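Local coordinates for glycosyl hydrolase family 61, 2 protein (Heterobasidion irregulare TC 32-1, PDB 5NNS), which depolymerises crystalline and amorphous polysaccharides as a copper-dependent lytic monooxygenase, oxidising scissile glycosidic bonds specifically at C1, at residues Glu32-Asn37 against Cys49-Ala54; Asn148-His153 against Pro168-Leu173. All blocks are in the same frame, centred on the assembly; numbering follows the deposited sequence.

Followed from the N terminus, the chain first runs through the long irregular region between strands 12-15 and 63-66, where contact 1 brings Glu32-Asn37 back against Cys49-Ala54 and closes a loop of 11 residues, none of them helix or strand. Contact 2 comes much later and closes 14 residues between Asn148-His153 and Pro168-Leu173, joining the two strands of a hairpin. The closures are in series, neither enclosing nor crossing the other. In space they meet: the Cys49 SG to Cys170 SG disulfide measures 2.0 Å, Asn50 ND2 probably donates to Pro168 O at 2.9 Å, and the Trp33 ring packs on Glu169. Together they fasten the irregular region to the six-stranded sheet.

Contact 1: Glu32-Asn37 against Cys49-Ala54; sequences EWDTYN and CNINGA
Glu32 and Asn52 form the tightly packed end of this loop-to-loop contact. Glu32 carries its CG anti to the backbone N (chi1 169°), and its extended chain runs across the Asn52 amide, Glu32 CD lying 3.1 Å from Asn52 OD1 with carboxylate and amide planes 62° apart. That OD1 accepts from Ala54 N in an Asx turn. Backbone bonds frame the pair: Glu32 N to Ala54 O (3.0 Å), Asp34 N to Ile51 O (2.9 Å), and a weak one from Gly53 N to Glu32 O. Trp33 and Asn52 make a single beta bridge, beside the cis peptide that precedes Asn52. Asp34 OD2 receives a weak bond from Asn52 N (3.0 Å).

The other end is looser and bridged by two waters between Asn37 and Asn50: one donates to Asn37 O and Asn50 OD1, 2.7 Å from each, and the other accepts from Asn50 ND2. Between the two ends, Trp33 CB meets Asn50 CB at 3.8 Å, while the indole turns away and gives its NE1 to Gln30. This irregular region borders the active surface: Thr35 OG1 is hydrogen-bonded to the glucan-binding Tyr20, and Asn37 OD1 weakly to His1 of the copper site.

Glu32 OE2 lies only 2.7 Å from Asp34 OD1. Cutting Glu32 back to an alanine is likely to open a gap over the Asn52 amide and leave the Asp34 carboxylate without this neighbour. So close an approach is consistent with a proton held between the two acids, and would probably raise the pKa of one of them.

Contact 2: Asn148-His153 against Pro168-Leu173; sequences NYILRH and PECAQL
Pro168, three residues into strand 165-176, lies beside Arg152, both side chains pointing the same way, with Pro168 CB 3.5 Å from Arg152 NH2. The guanidinium finds its polar partners in Ser48 O, Ile47 O and Glu154. Glu169 follows as a hydrogen-bonded pair with His153, N to O 3.0 Å in both directions; its carboxylate turns to Val4 N and Asn50. Here a water donates to Leu151 O and lies in the plane of the His153 ring at its edge, 2.7 Å from His153 ND1. Cys170, in a non-hydrogen-bonded pair with Arg152, sets its CB 3.5 Å from Ile150 CG2. That methyl stands anti to the Ile150 backbone N, which swings it toward the half-cystine bonded to Cys49. Ala171 O then takes a nearly straight bond from Leu151 N (2.7 Å, 173° at the hydrogen). Gln172 lays its CG 3.8 Å from Ile150 CD1 and extends its amide to Arg31 and Ser62. At Leu173, CD1 packs 3.7 Å from Leu151 CB on the face that also carries Ala171 and His153, and its N bonds Tyr149 O.

The segments run antiparallel at 153° in their hairpin. Strand 85-91 flanks 147-157; along Pro168-Leu173 the other edge carries backbone bonds to Arg31 and Ile29, with strand 63-66 next in sheet order. Ala171, Leu173 and His153 face strand 4-9 of the second sheet, placing the hairpin in the core of the AA9 beta sandwich.

Contact 1: Glu32-Asn37 against Cys49-Ala54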
loop_
_atom_site.group_PDB
_atom_site.type_symbol
_atom_site.label_atom_id
_atom_site.label_comp_id
_atom_site.label_asym_id
_atom_site.label_seq_id
_atom_site.Cartn_x
_atom_site.Cartn_y
_atom_site.Cartn_z
ATOM N N GLU A 32 -0.063 13.128 2.425
ATOM C CA GLU A 32 0.355 13.905 1.263
ATOM C C GLU A 32 1.321 13.106 0.400
ATOM O O GLU A 32 2.298 12.571 0.906
ATOM C CB GLU A 32 1.022 15.211 1.706
ATOM C CG GLU A 32 1.736 15.998 0.609
ATOM C CD GLU A 32 2.288 17.330 1.097
ATOM O OE1 GLU A 32 2.032 17.705 2.261
ATOM O OE2 GLU A 32 2.991 18.006 0.319
ATOM N N TRP A 33 1.030 13.026 -0.892
ATOM C CA TRP A 33 1.969 12.497 -1.877
ATOM C C TRP A 33 1.977 13.450 -3.063
ATOM O O TRP A 33 0.924 13.814 -3.573
ATOM C CB TRP A 33 1.601 11.058 -2.278
ATOM C CG TRP A 33 0.217 10.855 -2.862
ATOM C CD1 TRP A 33 -0.974 10.882 -2.196
ATOM C CD2 TRP A 33 -0.096 10.556 -4.225
ATOM N NE1 TRP A 33 -2.007 10.630 -3.064
ATOM C CE2 TRP A 33 -1.495 10.420 -4.315
ATOM C CE3 TRP A 33 0.676 10.383 -5.380
ATOM C CZ2 TRP A 33 -2.150 10.136 -5.523
ATOM C CZ3 TRP A 33 0.030 10.089 -6.588
ATOM C CH2 TRP A 33 -1.371 9.966 -6.643
ATOM N N ASP A 34 3.168 13.851 -3.496
ATOM C CA ASP A 34 3.336 15.042 -4.343
ATOM C C ASP A 34 3.470 14.839 -5.856
ATOM O O ASP A 34 3.322 15.809 -6.606
ATOM C CB ASP A 34 4.530 15.854 -3.835
ATOM C CG ASP A 34 4.347 16.323 -2.395
ATOM O OD1 ASP A 34 3.235 16.764 -2.054
ATOM O OD2 ASP A 34 5.311 16.248 -1.604
ATOM N N THR A 35 3.718 13.605 -6.299
ATOM C CA THR A 35 3.907 13.323 -7.718
ATOM C C THR A 35 3.446 11.922 -8.068
ATOM O O THR A 35 3.297 11.072 -7.196
ATOM C CB THR A 35 5.388 13.445 -8.108
ATOM O OG1 THR A 35 5.549 13.110 -9.491
ATOM C CG2 THR A 35 6.244 12.511 -7.254
ATOM N N TYR A 36 3.244 11.697 -9.364
ATOM C CA TYR A 36 2.898 10.376 -9.902
ATOM C C TYR A 36 4.088 9.407 -9.997
ATOM O O TYR A 36 3.881 8.238 -10.289
ATOM C CB TYR A 36 2.309 10.537 -11.311
ATOM C CG TYR A 36 0.817 10.772 -11.384
ATOM C CD1 TYR A 36 0.101 11.335 -10.326
ATOM C CD2 TYR A 36 0.117 10.443 -12.536
ATOM C CE1 TYR A 36 -1.268 11.542 -10.418
ATOM C CE2 TYR A 36 -1.246 10.649 -12.631
ATOM C CZ TYR A 36 -1.929 11.201 -11.571
ATOM O OH TYR A 36 -3.275 11.409 -11.668
ATOM N N ASN A 37 5.314 9.892 -9.782
ATOM C CA ASN A 37 6.536 9.120 -10.004
ATOM C C ASN A 37 6.748 8.020 -8.978
ATOM O O ASN A 37 6.381 8.178 -7.805
ATOM C CB ASN A 37 7.779 10.023 -9.941
ATOM C CG ASN A 37 7.756 11.139 -10.963
ATOM O OD1 ASN A 37 7.029 11.085 -11.951
ATOM N ND2 ASN A 37 8.558 12.160 -10.725
ATOM N N CYS A 49 4.954 6.144 3.163
ATOM C CA CYS A 49 3.782 6.913 2.724
ATOM C C CYS A 49 4.052 7.898 1.587
ATOM O O CYS A 49 3.298 8.856 1.394
ATOM C CB CYS A 49 3.148 7.601 3.937
ATOM S SG CYS A 49 2.543 6.414 5.156
ATOM N N ASN A 50 5.098 7.613 0.804
ATOM C CA ASN A 50 5.505 8.406 -0.361
ATOM C C ASN A 50 6.152 9.729 0.037
ATOM O O ASN A 50 6.301 10.017 1.220
ATOM C CB ASN A 50 4.329 8.638 -1.331
ATOM C CG ASN A 50 4.732 8.497 -2.792
ATOM O OD1 ASN A 50 5.840 8.889 -3.189
ATOM N ND2 ASN A 50 3.830 7.953 -3.603
ATOM N N ILE A 51 6.562 10.502 -0.968
ATOM C CA ILE A 51 7.177 11.806 -0.784
ATOM C C ILE A 51 6.104 12.902 -0.938
ATOM O O ILE A 51 5.433 12.947 -1.966
ATOM C CB ILE A 51 8.315 12.038 -1.807
ATOM C CG1 ILE A 51 9.462 11.044 -1.560
ATOM C CG2 ILE A 51 8.845 13.472 -1.722
ATOM C CD1 ILE A 51 10.438 10.908 -2.715
ATOM N N ASN A 52 5.925 13.790 0.046
ATOM C CA ASN A 52 6.679 13.809 1.314
ATOM C C ASN A 52 6.049 12.942 2.412
ATOM O O ASN A 52 6.644 12.768 3.471
ATOM C CB ASN A 52 6.892 15.249 1.809
ATOM C CG ASN A 52 5.596 16.005 2.053
ATOM O OD1 ASN A 52 4.505 15.433 2.073
ATOM N ND2 ASN A 52 5.715 17.309 2.237
ATOM N N GLY A 53 4.850 12.411 2.173
ATOM C CA GLY A 53 4.156 11.573 3.156
ATOM C C GLY A 53 3.619 12.354 4.345
ATOM O O GLY A 53 3.228 11.761 5.354
ATOM N N ALA A 54 3.560 13.680 4.211
ATOM C CA ALA A 54 3.302 14.553 5.343
ATOM C C ALA A 54 1.849 14.483 5.793
ATOM O O ALA A 54 0.933 14.261 4.992
ATOM C CB ALA A 54 3.676 15.989 5.005
HETATM O O HOH W 1 3.982 8.469 -6.441
HETATM O O HOH W 2 7.263 9.277 -5.483
#

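Contact 2: Asn148-His153 against Pro168-Leu173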
loop_
_atom_site.group_PDB
_atom_site.type_symbol
_atom_site.label_atom_id
_atom_site.label_comp_id
_atom_site.label_asym_id
_atom_site.label_seq_id
_atom_site.Cartn_x
_atom_site.Cartn_y
_atom_site.Cartn_z
ATOM N N ASN A 148 -5.898 3.269 16.308
ATOM C CA ASN A 148 -5.570 4.178 15.224
ATOM C C ASN A 148 -4.522 3.510 14.337
ATOM O O ASN A 148 -3.473 3.070 14.834
ATOM C CB ASN A 148 -5.036 5.488 15.794
ATOM C CG ASN A 148 -5.991 6.117 16.792
ATOM O OD1 ASN A 148 -7.187 6.251 16.522
ATOM N ND2 ASN A 148 -5.468 6.505 17.954
ATOM N N TYR A 149 -4.821 3.427 13.039
ATOM C CA TYR A 149 -3.990 2.715 12.067
ATOM C C TYR A 149 -3.810 3.501 10.775
ATOM O O TYR A 149 -4.726 4.211 10.340
ATOM C CB TYR A 149 -4.633 1.380 11.685
ATOM C CG TYR A 149 -4.699 0.350 12.776
ATOM C CD1 TYR A 149 -5.743 0.355 13.696
ATOM C CD2 TYR A 149 -3.736 -0.660 12.873
ATOM C CE1 TYR A 149 -5.824 -0.602 14.694
ATOM C CE2 TYR A 149 -3.804 -1.623 13.870
ATOM C CZ TYR A 149 -4.852 -1.591 14.779
ATOM O OH TYR A 149 -4.929 -2.542 15.767
ATOM N N ILE A 150 -2.638 3.352 10.155
ATOM C CA ILE A 150 -2.471 3.707 8.748
ATOM C C ILE A 150 -2.898 2.506 7.900
ATOM O O ILE A 150 -2.616 1.366 8.265
ATOM C CB ILE A 150 -1.009 4.047 8.397
ATOM C CG1 ILE A 150 -0.494 5.223 9.237
ATOM C CG2 ILE A 150 -0.872 4.353 6.908
ATOM C CD1 ILE A 150 -1.259 6.524 9.065
ATOM N N LEU A 151 -3.581 2.776 6.788
ATOM C CA LEU A 151 -3.886 1.781 5.763
ATOM C C LEU A 151 -3.079 2.152 4.531
ATOM O O LEU A 151 -3.251 3.248 3.987
ATOM C CB LEU A 151 -5.376 1.797 5.410
ATOM C CG LEU A 151 -5.838 0.885 4.261
ATOM C CD1 LEU A 151 -5.676 -0.572 4.660
ATOM C CD2 LEU A 151 -7.280 1.186 3.865
ATOM N N ARG A 152 -2.236 1.225 4.080
ATOM C CA ARG A 152 -1.219 1.497 3.076
ATOM C C ARG A 152 -1.423 0.602 1.853
ATOM O O ARG A 152 -1.435 -0.624 1.988
ATOM C CB ARG A 152 0.168 1.266 3.693
ATOM C CG ARG A 152 1.320 1.158 2.697
ATOM C CD ARG A 152 2.662 1.128 3.395
ATOM N NE ARG A 152 3.755 1.470 2.486
ATOM C CZ ARG A 152 4.408 0.614 1.699
ATOM N NH1 ARG A 152 4.101 -0.681 1.675
ATOM N NH2 ARG A 152 5.390 1.065 0.926
ATOM N N HIS A 153 -1.569 1.214 0.672
ATOM C CA HIS A 153 -1.637 0.473 -0.600
ATOM C C HIS A 153 -0.347 0.677 -1.371
ATOM O O HIS A 153 0.174 1.791 -1.418
ATOM C CB HIS A 153 -2.822 0.926 -1.449
ATOM C CG HIS A 153 -4.147 0.556 -0.867
ATOM N ND1 HIS A 153 -4.737 1.274 0.147
ATOM C CD2 HIS A 153 -4.986 -0.472 -1.139
ATOM C CE1 HIS A 153 -5.886 0.708 0.474
ATOM N NE2 HIS A 153 -6.066 -0.350 -0.296
ATOM N N PRO A 168 3.535 3.841 -3.282
ATOM C CA PRO A 168 2.795 3.716 -2.031
ATOM C C PRO A 168 1.954 4.938 -1.698
ATOM O O PRO A 168 2.391 6.056 -1.932
ATOM C CB PRO A 168 3.916 3.575 -1.004
ATOM C CG PRO A 168 5.021 4.409 -1.559
ATOM C CD PRO A 168 4.847 4.476 -3.053
ATOM N N GLU A 169 0.756 4.719 -1.158
ATOM C CA GLU A 169 -0.018 5.782 -0.502
ATOM C C GLU A 169 -0.558 5.287 0.830
ATOM O O GLU A 169 -0.711 4.081 1.034
ATOM C CB GLU A 169 -1.165 6.279 -1.383
ATOM C CG GLU A 169 -0.772 7.332 -2.406
ATOM C CD GLU A 169 -0.065 6.766 -3.621
ATOM O OE1 GLU A 169 -0.547 5.758 -4.183
ATOM O OE2 GLU A 169 0.965 7.345 -4.032
ATOM N N CYS A 170 -0.837 6.237 1.724
ATOM C CA CYS A 170 -1.326 5.959 3.079
ATOM C C CYS A 170 -2.613 6.707 3.380
ATOM O O CYS A 170 -2.783 7.843 2.948
ATOM C CB CYS A 170 -0.278 6.376 4.102
ATOM S SG CYS A 170 1.168 5.302 4.119
ATOM N N ALA A 171 -3.498 6.061 4.135
ATOM C CA ALA A 171 -4.736 6.667 4.631
ATOM C C ALA A 171 -4.839 6.430 6.133
ATOM O O ALA A 171 -4.468 5.359 6.612
ATOM C CB ALA A 171 -5.932 6.067 3.918
ATOM N N GLN A 172 -5.336 7.425 6.872
ATOM C CA GLN A 172 -5.525 7.296 8.325
ATOM C C GLN A 172 -6.891 6.689 8.637
ATOM O O GLN A 172 -7.905 7.133 8.101
ATOM C CB GLN A 172 -5.372 8.653 9.026
ATOM C CG GLN A 172 -3.964 9.223 8.928
ATOM C CD GLN A 172 -3.706 10.441 9.808
ATOM O OE1 GLN A 172 -2.654 11.061 9.707
ATOM N NE2 GLN A 172 -4.651 10.777 10.676
ATOM N N LEU A 173 -6.906 5.669 9.493
ATOM C CA LEU A 173 -8.146 5.047 9.950
ATOM C C LEU A 173 -8.269 5.105 11.470
ATOM O O LEU A 173 -7.267 5.174 12.184
ATOM C CB LEU A 173 -8.216 3.579 9.529
ATOM C CG LEU A 173 -8.008 3.201 8.066
ATOM C CD1 LEU A 173 -8.053 1.687 7.938
ATOM C CD2 LEU A 173 -9.044 3.860 7.171
HETATM O O HOH W 3 -3.859 3.650 1.047
#